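Side-chain contacts in sulfur oxidation protein soxB (Thermus thermophilus, PDB 2WDD), which hydrolyses the sulfur-sulfur bond of a cysteine S-thiosulfonate in the Sox sulfur oxidation pathway and carries two manganese ions: residues I416-D419 with H420-A423; P523-I526 with Y527-L530; A304-A307 with A308-L312; S379-D382 with Q383-E387; V92-A95 with R96-P100. One frame throughout, in Å; residues are numbered along the deposited sequence. Where two conformers were deposited one is given.

Overall arrangement
All five contacts are local, formed at a helix start, a helix end or a turn. Along the chain they come in the order contact 5, contact 3, contact 4, contact 1, contact 2. Contacts 1, 2 and 4 form one cluster, their centres 13 to 14 Å apart, where helices 418-425, 526-537 and 380-392 touch one another through Leu421, Leu530 and Trp381, joining the C-terminal part together. Contact 3, its centre about 20 Å from that of contact 1, lies in the turn that leads into strand 311-320 and borders the metal site. Contact 5, on helix 91-98, has its centre about 17 Å from that of contact 3 and about 31 Å from that of contact 2.

Contact 1: residues I416-D419 with H420-A423. With TBU (tertiary-butyl alcohol), chain D.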
# COMPACT_ATOMS: atom_id res chain seq x y z
N ILE A 416 -5.76 -5.35 -20.55
CA ILE A 416 -5.96 -4.28 -19.57
C ILE A 416 -7.44 -3.93 -19.59
O ILE A 416 -8.00 -3.68 -20.67
CB ILE A 416 -5.12 -3.04 -19.90
CG1 ILE A 416 -3.64 -3.38 -20.01
CG2 ILE A 416 -5.36 -1.93 -18.86
CD1 ILE A 416 -2.80 -2.29 -20.67
N THR A 417 -8.06 -3.88 -18.42
CA THR A 417 -9.48 -3.58 -18.31
C THR A 417 -9.72 -2.33 -17.48
O THR A 417 -8.79 -1.79 -16.86
CB THR A 417 -10.22 -4.76 -17.64
OG1 THR A 417 -9.82 -4.82 -16.26
CG2 THR A 417 -9.88 -6.07 -18.34
N TRP A 418 -10.96 -1.86 -17.47
CA TRP A 418 -11.30 -0.70 -16.66
C TRP A 418 -11.01 -1.01 -15.20
O TRP A 418 -10.56 -0.15 -14.45
CB TRP A 418 -12.77 -0.32 -16.84
CG TRP A 418 -12.96 0.77 -17.84
CD1 TRP A 418 -13.44 0.64 -19.12
CD2 TRP A 418 -12.70 2.16 -17.65
NE1 TRP A 418 -13.48 1.87 -19.73
CE2 TRP A 418 -13.04 2.82 -18.85
CE3 TRP A 418 -12.20 2.91 -16.58
CZ2 TRP A 418 -12.90 4.20 -19.00
CZ3 TRP A 418 -12.09 4.27 -16.72
CH2 TRP A 418 -12.43 4.91 -17.93
N ASP A 419 -11.28 -2.25 -14.78
CA ASP A 419 -11.02 -2.62 -13.38
C ASP A 419 -9.54 -2.40 -13.05
O ASP A 419 -9.22 -1.91 -11.97
CB ASP A 419 -11.48 -4.04 -13.06
CG ASP A 419 -11.76 -4.24 -11.57
OD1 ASP A 419 -12.44 -3.38 -10.97
OD2 ASP A 419 -11.23 -5.20 -10.98
N HIS A 420 -8.66 -2.69 -14.00
CA HIS A 420 -7.23 -2.44 -13.79
C HIS A 420 -6.97 -0.94 -13.72
O HIS A 420 -6.19 -0.47 -12.90
CB HIS A 420 -6.38 -3.03 -14.92
CG HIS A 420 -6.41 -4.52 -15.01
ND1 HIS A 420 -6.63 -5.18 -16.20
CD2 HIS A 420 -6.19 -5.49 -14.08
CE1 HIS A 420 -6.55 -6.48 -16.00
NE2 HIS A 420 -6.30 -6.70 -14.72
N LEU A 421 -7.58 -0.17 -14.63
CA LEU A 421 -7.36 1.27 -14.61
C LEU A 421 -7.74 1.84 -13.24
O LEU A 421 -7.05 2.71 -12.72
CB LEU A 421 -8.15 1.97 -15.71
CG LEU A 421 -7.79 1.64 -17.16
CD1 LEU A 421 -8.52 2.61 -18.10
CD2 LEU A 421 -6.29 1.70 -17.36
N TYR A 422 -8.84 1.36 -12.67
CA TYR A 422 -9.26 1.83 -11.35
C TYR A 422 -8.31 1.33 -10.26
O TYR A 422 -8.03 2.05 -9.30
CB TYR A 422 -10.69 1.41 -11.03
CG TYR A 422 -11.75 2.01 -11.94
CD1 TYR A 422 -11.75 3.35 -12.27
CD2 TYR A 422 -12.78 1.21 -12.44
CE1 TYR A 422 -12.72 3.89 -13.11
CE2 TYR A 422 -13.76 1.74 -13.28
CZ TYR A 422 -13.72 3.08 -13.59
OH TYR A 422 -14.70 3.60 -14.41
N ALA A 423 -7.76 0.13 -10.43
CA ALA A 423 -6.78 -0.38 -9.47
C ALA A 423 -5.50 0.47 -9.46
O ALA A 423 -4.83 0.61 -8.44
CB ALA A 423 -6.42 -1.83 -9.78
O TBU D . -15.72 5.91 -11.69
C TBU D . -17.01 6.48 -11.49
C1 TBU D . -17.86 6.34 -12.74
C2 TBU D . -17.69 5.74 -10.33
C3 TBU D . -16.86 7.97 -11.17
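A capping box between Thr417 and His420 starts helix 418-425, here with a histidine as the side-chain acceptor. Thr417 N donates to His420 ND1 over 2.9 Å, arriving 18° out of the imidazole plane. The return bond, from His420 N to Thr417 OG1, is weak at 3.3 Å. It is possible because OG1 stands between the backbone N and the carbonyl carbon (chi1 69°), turned toward the first turn of the helix. OG1 also lies over one face of the imidazole, while Ile416 CA comes to the ring's edge. The two residues thus each take the other's backbone N-H, the second only weakly.

Along the first turn, Trp418 meets Tyr422, four residues on. The two rings are set obliquely, planes 35° apart, and Trp418 CE3 comes to 3.4 Å from Tyr422 CZ. Leu421 CD1 sits over a face of the indole, 4.2 Å from the centroid of its six-membered ring, in a CH-pi contact. The Tyr422 hydroxyl is held by His359 NE2; the tertiary-butyl alcohol O is 3.7 Å from Tyr422 OH, beside this polar end. Trp418 and Leu421 both press on Ala531 of helix 526-537, Asp419 and Tyr422 rest on Leu360 of helix 357-361, and the backbone of Ile416, in strand 415-416, is hydrogen-bonded to Ala365 of strand 365-367.

Contact 2: residues P523-I526 with Y527-L530; sequences PRPI and YEVL
Pro525 lies against the ring of Tyr527, its CB over one face and 3.8 Å from the ring centroid in a CH-pi contact. Tyr527 holds its CG between the backbone N and the carbonyl carbon (chi1 44°), which folds the ring back over the residue two places earlier. On the buried flank Ile526 CG1 meets Leu530 CD1 at 4.2 Å, and Leu530 N donates to Ile526 O; Val389 and Ala388 of helix 380-392 close over these two side chains. Pro525 is the N-cap of helix 526-537, where a short, weakly bonded strand gives way to the helix. It has no side-chain acceptor to offer, and its carbonyl O takes only weak bonds from Glu528 N and Val529 N.

The other flank is looser and wet. Arg524 runs across Val529, whose CG2 sits over the guanidinium face, 3.5 Å from NE. Arg524 NH1 and Glu528 OE1 stay 4.4 Å apart, beyond a salt bridge, and a water joins them, 2.8 Å from each of those two atoms. An alanine in place of Glu528 would probably leave this water without its acceptor and bare the Pro525 ring atoms CG and CD. Arg524 NH1 has its salt bridge with Glu532, and NE reaches the Tyr393 hydroxyl.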
# COMPACT_ATOMS: atom_id res chain seq x y z
N PRO A 523 -9.16 20.15 -16.59
CA PRO A 523 -8.75 18.89 -15.95
C PRO A 523 -9.82 17.82 -16.02
O PRO A 523 -11.01 18.09 -15.80
CB PRO A 523 -8.50 19.31 -14.49
CG PRO A 523 -8.18 20.78 -14.57
CD PRO A 523 -9.02 21.31 -15.69
N ARG A 524 -9.41 16.60 -16.33
CA ARG A 524 -10.34 15.48 -16.40
C ARG A 524 -9.64 14.24 -15.83
O ARG A 524 -8.42 14.20 -15.74
CB ARG A 524 -10.81 15.24 -17.82
CG ARG A 524 -9.71 14.85 -18.79
CD ARG A 524 -10.33 14.28 -20.05
NE ARG A 524 -9.34 14.09 -21.10
CZ ARG A 524 -9.51 13.28 -22.14
NH1 ARG A 524 -10.63 12.59 -22.27
NH2 ARG A 524 -8.56 13.17 -23.06
N PRO A 525 -10.42 13.23 -15.45
CA PRO A 525 -9.80 12.06 -14.80
C PRO A 525 -8.72 11.37 -15.62
O PRO A 525 -8.89 11.11 -16.81
CB PRO A 525 -10.97 11.10 -14.60
CG PRO A 525 -12.19 11.99 -14.61
CD PRO A 525 -11.88 13.07 -15.59
N ILE A 526 -7.62 11.03 -14.97
CA ILE A 526 -6.54 10.36 -15.67
C ILE A 526 -7.02 9.09 -16.36
O ILE A 526 -6.54 8.77 -17.45
CB ILE A 526 -5.37 10.07 -14.72
CG1 ILE A 526 -4.19 9.47 -15.50
CG2 ILE A 526 -5.85 9.16 -13.58
CD1 ILE A 526 -3.64 10.37 -16.59
N TYR A 527 -7.89 8.32 -15.71
CA TYR A 527 -8.36 7.07 -16.31
C TYR A 527 -9.12 7.25 -17.62
O TYR A 527 -9.10 6.35 -18.47
CB TYR A 527 -9.09 6.15 -15.32
CG TYR A 527 -10.07 6.85 -14.42
CD1 TYR A 527 -11.30 7.30 -14.90
CD2 TYR A 527 -9.83 6.97 -13.05
CE1 TYR A 527 -12.23 7.90 -14.05
CE2 TYR A 527 -10.75 7.56 -12.21
CZ TYR A 527 -11.95 8.01 -12.71
OH TYR A 527 -12.84 8.62 -11.85
N GLU A 528 -9.76 8.41 -17.79
CA GLU A 528 -10.45 8.69 -19.05
C GLU A 528 -9.40 8.84 -20.14
O GLU A 528 -9.59 8.38 -21.27
CB GLU A 528 -11.31 9.95 -18.95
CG GLU A 528 -12.55 9.75 -18.08
CD GLU A 528 -13.43 10.99 -18.00
OE1 GLU A 528 -13.14 12.00 -18.69
OE2 GLU A 528 -14.43 10.96 -17.25
N VAL A 529 -8.29 9.49 -19.81
CA VAL A 529 -7.22 9.69 -20.78
C VAL A 529 -6.63 8.33 -21.14
O VAL A 529 -6.40 8.02 -22.31
CB VAL A 529 -6.14 10.65 -20.21
CG1 VAL A 529 -4.97 10.79 -21.16
CG2 VAL A 529 -6.75 12.01 -19.88
N LEU A 530 -6.40 7.50 -20.12
CA LEU A 530 -5.84 6.19 -20.36
C LEU A 530 -6.73 5.32 -21.23
O LEU A 530 -6.24 4.66 -22.15
CB LEU A 530 -5.57 5.47 -19.04
CG LEU A 530 -4.46 6.15 -18.23
CD1 LEU A 530 -4.36 5.49 -16.88
CD2 LEU A 530 -3.12 6.07 -18.98
O HOH W 1 -13.26 12.95 -21.30

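Contact 3: residues A304-A307 with A308-L312; sequences AGSA and AGKAL
Two first torsions bring Ser306 and Lys310 together: the serine turns OG away from its own N (chi1 -168°), and the lysine tucks CG between its N and carbonyl carbon (chi1 75°). Ser306 OG then lies 3.0 Å from Lys310 CG and 3.3 Å from Lys310 CD, a tight approach of a hydroxyl to the aliphatic stem. Beyond it the lysine bends at chi3, and its buried ammonium is met by Glu48 in a salt bridge and by the carbonyls of Leu85 and Phe46, which probably offsets the cost of burying the charge.

The backbone beneath is a type I' turn from Ala307 to Lys310. Lys310 N donates to Ala307 O over 3.0 Å along a nearly straight N-H path (168°), though it stands well above the carbonyl plane. Both central residues, Ala308 and Gly309, have positive phi, as this turn type requires. A water spans the wider mouth of the loop, donating to Gly305 O at 2.8 Å and to Ala311 O at 2.7 Å.

Ala307 sits beside the manganese ligands His288 and Asp36, its side chain about 6 Å from a metal ion, and the backbone of Ala308 is bonded to that of Asp36. The turn passes the chain from strand 300-304 in one mixed sheet to strand 311-320 in another, beside a dinuclear metal site, consistent with the metallophosphoesterase-like fold.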
# COMPACT_ATOMS: atom_id res chain seq x y z
N ALA A 304 4.45 -7.16 9.15
CA ALA A 304 3.84 -6.31 8.12
C ALA A 304 2.57 -6.91 7.54
O ALA A 304 2.41 -8.13 7.49
CB ALA A 304 4.85 -6.04 7.01
N GLY A 305 1.70 -6.05 7.01
CA GLY A 305 0.41 -6.49 6.47
C GLY A 305 0.28 -6.75 4.97
O GLY A 305 -0.81 -7.11 4.50
N SER A 306 1.39 -6.63 4.24
CA SER A 306 1.39 -6.83 2.79
C SER A 306 0.38 -5.91 2.11
O SER A 306 0.18 -4.76 2.55
CB SER A 306 1.18 -8.31 2.42
OG SER A 306 1.45 -8.52 1.04
N ALA A 307 -0.25 -6.39 1.04
CA ALA A 307 -1.18 -5.53 0.31
C ALA A 307 -1.99 -6.25 -0.73
O ALA A 307 -1.62 -7.34 -1.16
CB ALA A 307 -0.40 -4.41 -0.37
N ALA A 308 -3.06 -5.59 -1.17
CA ALA A 308 -3.86 -6.02 -2.30
C ALA A 308 -4.48 -7.41 -2.19
O ALA A 308 -4.82 -8.03 -3.21
CB ALA A 308 -3.01 -5.90 -3.58
N GLY A 309 -4.58 -7.90 -0.96
CA GLY A 309 -5.13 -9.21 -0.64
C GLY A 309 -4.19 -10.37 -0.90
O GLY A 309 -4.60 -11.54 -0.92
N LYS A 310 -2.91 -10.08 -1.10
CA LYS A 310 -2.01 -11.17 -1.44
C LYS A 310 -1.72 -12.17 -0.35
O LYS A 310 -1.41 -13.34 -0.65
CB LYS A 310 -0.74 -10.68 -2.14
CG LYS A 310 0.28 -10.01 -1.26
CD LYS A 310 1.36 -9.30 -2.12
CE LYS A 310 2.24 -10.29 -2.88
NZ LYS A 310 3.40 -9.62 -3.59
N ALA A 311 -1.80 -11.74 0.90
CA ALA A 311 -1.46 -12.61 2.01
C ALA A 311 -2.31 -12.37 3.23
O ALA A 311 -2.75 -11.26 3.50
CB ALA A 311 0.01 -12.42 2.38
N LEU A 312 -2.49 -13.43 4.02
CA LEU A 312 -3.14 -13.33 5.30
C LEU A 312 -2.04 -13.70 6.28
O LEU A 312 -1.41 -14.76 6.15
CB LEU A 312 -4.28 -14.33 5.43
CG LEU A 312 -4.96 -14.25 6.80
CD1 LEU A 312 -5.75 -12.95 6.94
CD2 LEU A 312 -5.87 -15.47 7.03
O HOH W 2 -2.31 -8.73 2.76

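Contact 4: residues S379-D382 with Q383-E387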
# COMPACT_ATOMS: atom_id res chain seq x y z
N SER A 379 8.73 2.51 -13.10
CA SER A 379 7.92 1.32 -13.37
C SER A 379 7.42 1.31 -14.82
O SER A 379 7.27 2.35 -15.45
CB SER A 379 6.75 1.21 -12.40
OG SER A 379 5.66 2.01 -12.84
N THR A 380 7.11 0.13 -15.34
CA THR A 380 6.60 0.08 -16.72
C THR A 380 5.17 0.60 -16.79
O THR A 380 4.79 1.20 -17.81
CB THR A 380 6.71 -1.32 -17.32
OG1 THR A 380 6.13 -2.26 -16.40
CG2 THR A 380 8.17 -1.67 -17.60
N TRP A 381 4.38 0.39 -15.74
CA TRP A 381 3.03 0.94 -15.73
C TRP A 381 3.10 2.47 -15.80
O TRP A 381 2.39 3.09 -16.59
CB TRP A 381 2.23 0.53 -14.48
CG TRP A 381 0.97 1.37 -14.34
CD1 TRP A 381 0.79 2.43 -13.49
CD2 TRP A 381 -0.18 1.35 -15.20
NE1 TRP A 381 -0.44 3.02 -13.73
CE2 TRP A 381 -1.05 2.37 -14.77
CE3 TRP A 381 -0.58 0.51 -16.26
CZ2 TRP A 381 -2.29 2.60 -15.38
CZ3 TRP A 381 -1.81 0.74 -16.86
CH2 TRP A 381 -2.65 1.78 -16.42
N ASP A 382 3.95 3.08 -14.98
CA ASP A 382 4.01 4.54 -14.98
C ASP A 382 4.55 5.09 -16.29
O ASP A 382 4.16 6.18 -16.74
CB ASP A 382 4.79 5.08 -13.78
CG ASP A 382 4.08 4.81 -12.47
OD1 ASP A 382 2.88 5.15 -12.34
OD2 ASP A 382 4.68 4.15 -11.60
N GLN A 383 5.42 4.32 -16.94
CA GLN A 383 5.89 4.76 -18.24
C GLN A 383 4.73 4.72 -19.23
O GLN A 383 4.57 5.64 -20.04
CB GLN A 383 7.09 3.95 -18.75
CG GLN A 383 7.44 4.37 -20.17
CD GLN A 383 8.73 3.80 -20.68
OE1 GLN A 383 9.65 3.52 -19.92
NE2 GLN A 383 8.83 3.68 -22.00
N LEU A 384 3.90 3.68 -19.16
CA LEU A 384 2.75 3.59 -20.05
C LEU A 384 1.85 4.82 -19.88
O LEU A 384 1.41 5.42 -20.86
CB LEU A 384 1.95 2.31 -19.75
CG LEU A 384 0.70 2.04 -20.57
CD1 LEU A 384 0.31 0.57 -20.47
CD2 LEU A 384 -0.44 2.93 -20.10
N VAL A 385 1.60 5.21 -18.63
CA VAL A 385 0.77 6.38 -18.38
C VAL A 385 1.43 7.62 -19.01
O VAL A 385 0.76 8.44 -19.64
CB VAL A 385 0.51 6.57 -16.88
CG1 VAL A 385 -0.20 7.92 -16.62
CG2 VAL A 385 -0.31 5.41 -16.33
N GLY A 386 2.74 7.74 -18.87
CA GLY A 386 3.46 8.86 -19.45
C GLY A 386 3.29 8.89 -20.96
O GLY A 386 3.06 9.96 -21.53
N GLU A 387 3.40 7.72 -21.59
CA GLU A 387 3.22 7.63 -23.04
C GLU A 387 1.79 7.97 -23.46
O GLU A 387 1.57 8.63 -24.49
CB GLU A 387 3.59 6.23 -23.54
CG GLU A 387 5.08 5.92 -23.36
CD GLU A 387 5.46 4.57 -23.93
OE1 GLU A 387 4.63 3.96 -24.63
OE2 GLU A 387 6.61 4.14 -23.71
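The first turns of helix 380-392 begin at Ser379, whose side chain is the N-cap. Its hydroxyl is used twice: Ser379 OG accepts from Asp382 N at 2.9 Å and donates to Asp382 OD2 at 2.7 Å, meeting that oxygen from above the carboxylate plane. This double tie fixes the aspartate over the helix start, and its two oxygens also form salt bridges, OD1 with Lys373 and OD2 with Arg468. With two cations and the amino end of a helix beside it, the carboxylate is probably stabilised in its charged form.

On the buried flank the indole of Trp381, with CG opposite the backbone N (chi1 166°), extends along the helix to the next turn. There Val385 CG2 lies against the CE2 corner of the indole, 3.5 Å from Trp381 CE2 and equally close to NE1, while in the conformer given Leu384 CD2 comes near Trp381 CZ3. Tyr424 stacks on the same indole, and Leu530 of helix 526-537 packs against it. With an alanine at Trp381, Val385 CG2 would probably face a gap and Tyr424 would lose its stacking partner.

On the outer flank, Gln383 is stretched out, its OE1 bonded to the Tyr378 hydroxyl. Its NE2 donates to Glu387 OE2 at 2.8 Å, almost straight (173°) and within the amide plane.

Contact 5: residues V92-A95 with R96-P100; sequences VELA and RTFGP
Glu93 O is gripped by two hydrogen bonds from Thr97, one from its backbone N at 3.0 Å and one from its hydroxyl OG1 at 2.9 Å, which reach the oxygen from opposite faces of the carbonyl plane. OG1 can fold back in this way because it lies opposite its own carbonyl carbon (chi1 -62°). The ordinary helical bonds continue beside it: Arg96 N to Val92 O, and Phe98 N to Leu94 O with a nearly straight N-H path (174°). The last, Gly99 N to Ala95 O, is more bent, at 137°.

These bonds close the C-terminal end of helix 91-98. Gly99 leaves the helix with positive phi, and a CB there would strike Pro100 CD and jam against the carbonyl of Phe98.

Apolar contacts run along the side. Leu94 and Phe98 point the same way, Leu94 CD2 lying 4.0 Å from Phe98 CE2, and Thr97 CG2 sits over the centre of the Phe98 ring.

As for charge, Arg96 lies side by side with Val92, whose CG1 is 4.0 Å from Arg96 NE. It bends at chi2 and carries its guanidinium to the chain terminus, where NE meets the carboxylate of Gly562 in a salt bridge and NH2 donates to Pro412 O.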
# COMPACT_ATOMS: atom_id res chain seq x y z
N VAL A 92 7.03 -13.55 -13.49
CA VAL A 92 6.09 -14.01 -14.50
C VAL A 92 5.96 -15.53 -14.47
O VAL A 92 4.84 -16.06 -14.50
CB VAL A 92 6.44 -13.49 -15.90
CG1 VAL A 92 5.50 -14.12 -16.93
CG2 VAL A 92 6.35 -11.97 -15.94
N GLU A 93 7.09 -16.23 -14.40
CA GLU A 93 7.07 -17.68 -14.37
C GLU A 93 6.25 -18.20 -13.20
O GLU A 93 5.41 -19.10 -13.36
CB GLU A 93 8.49 -18.25 -14.32
CG GLU A 93 9.34 -17.90 -15.53
CD GLU A 93 10.63 -18.68 -15.60
OE1 GLU A 93 10.59 -19.93 -15.50
OE2 GLU A 93 11.70 -18.06 -15.78
N LEU A 94 6.45 -17.62 -12.02
CA LEU A 94 5.70 -18.05 -10.84
C LEU A 94 4.23 -17.65 -10.88
O LEU A 94 3.38 -18.36 -10.35
CB LEU A 94 6.38 -17.58 -9.55
CG LEU A 94 7.79 -18.16 -9.39
CD1 LEU A 94 8.39 -17.76 -8.05
CD2 LEU A 94 7.77 -19.69 -9.55
N ALA A 95 3.92 -16.53 -11.53
CA ALA A 95 2.53 -16.11 -11.66
C ALA A 95 1.79 -17.13 -12.54
O ALA A 95 0.63 -17.47 -12.27
CB ALA A 95 2.47 -14.70 -12.26
N ARG A 96 2.47 -17.63 -13.57
CA ARG A 96 1.85 -18.65 -14.43
C ARG A 96 1.70 -19.95 -13.65
O ARG A 96 0.76 -20.71 -13.86
CB ARG A 96 2.69 -18.90 -15.68
CG ARG A 96 3.02 -17.64 -16.46
CD ARG A 96 2.13 -17.48 -17.65
NE ARG A 96 2.55 -16.36 -18.49
CZ ARG A 96 1.74 -15.38 -18.88
NH1 ARG A 96 0.47 -15.39 -18.51
NH2 ARG A 96 2.22 -14.40 -19.63
N THR A 97 2.65 -20.22 -12.77
CA THR A 97 2.66 -21.47 -12.01
C THR A 97 1.58 -21.57 -10.95
O THR A 97 0.81 -22.55 -10.91
CB THR A 97 4.07 -21.66 -11.37
OG1 THR A 97 5.06 -21.77 -12.40
CG2 THR A 97 4.11 -22.90 -10.47
N PHE A 98 1.54 -20.57 -10.07
CA PHE A 98 0.67 -20.58 -8.90
C PHE A 98 -0.66 -19.86 -9.07
O PHE A 98 -1.55 -20.01 -8.25
CB PHE A 98 1.41 -20.00 -7.69
CG PHE A 98 2.64 -20.79 -7.29
CD1 PHE A 98 2.55 -22.15 -7.01
CD2 PHE A 98 3.89 -20.19 -7.28
CE1 PHE A 98 3.69 -22.88 -6.69
CE2 PHE A 98 5.02 -20.90 -6.94
CZ PHE A 98 4.92 -22.25 -6.62
N GLY A 99 -0.78 -19.06 -10.12
CA GLY A 99 -2.02 -18.34 -10.33
C GLY A 99 -2.06 -16.99 -9.66
O GLY A 99 -1.10 -16.57 -8.99
N PRO A 100 -3.16 -16.25 -9.84
CA PRO A 100 -3.32 -14.91 -9.27
C PRO A 100 -3.43 -14.98 -7.75
O PRO A 100 -3.78 -16.01 -7.17
CB PRO A 100 -4.65 -14.44 -9.86
CG PRO A 100 -5.42 -15.71 -10.05
CD PRO A 100 -4.40 -16.71 -10.50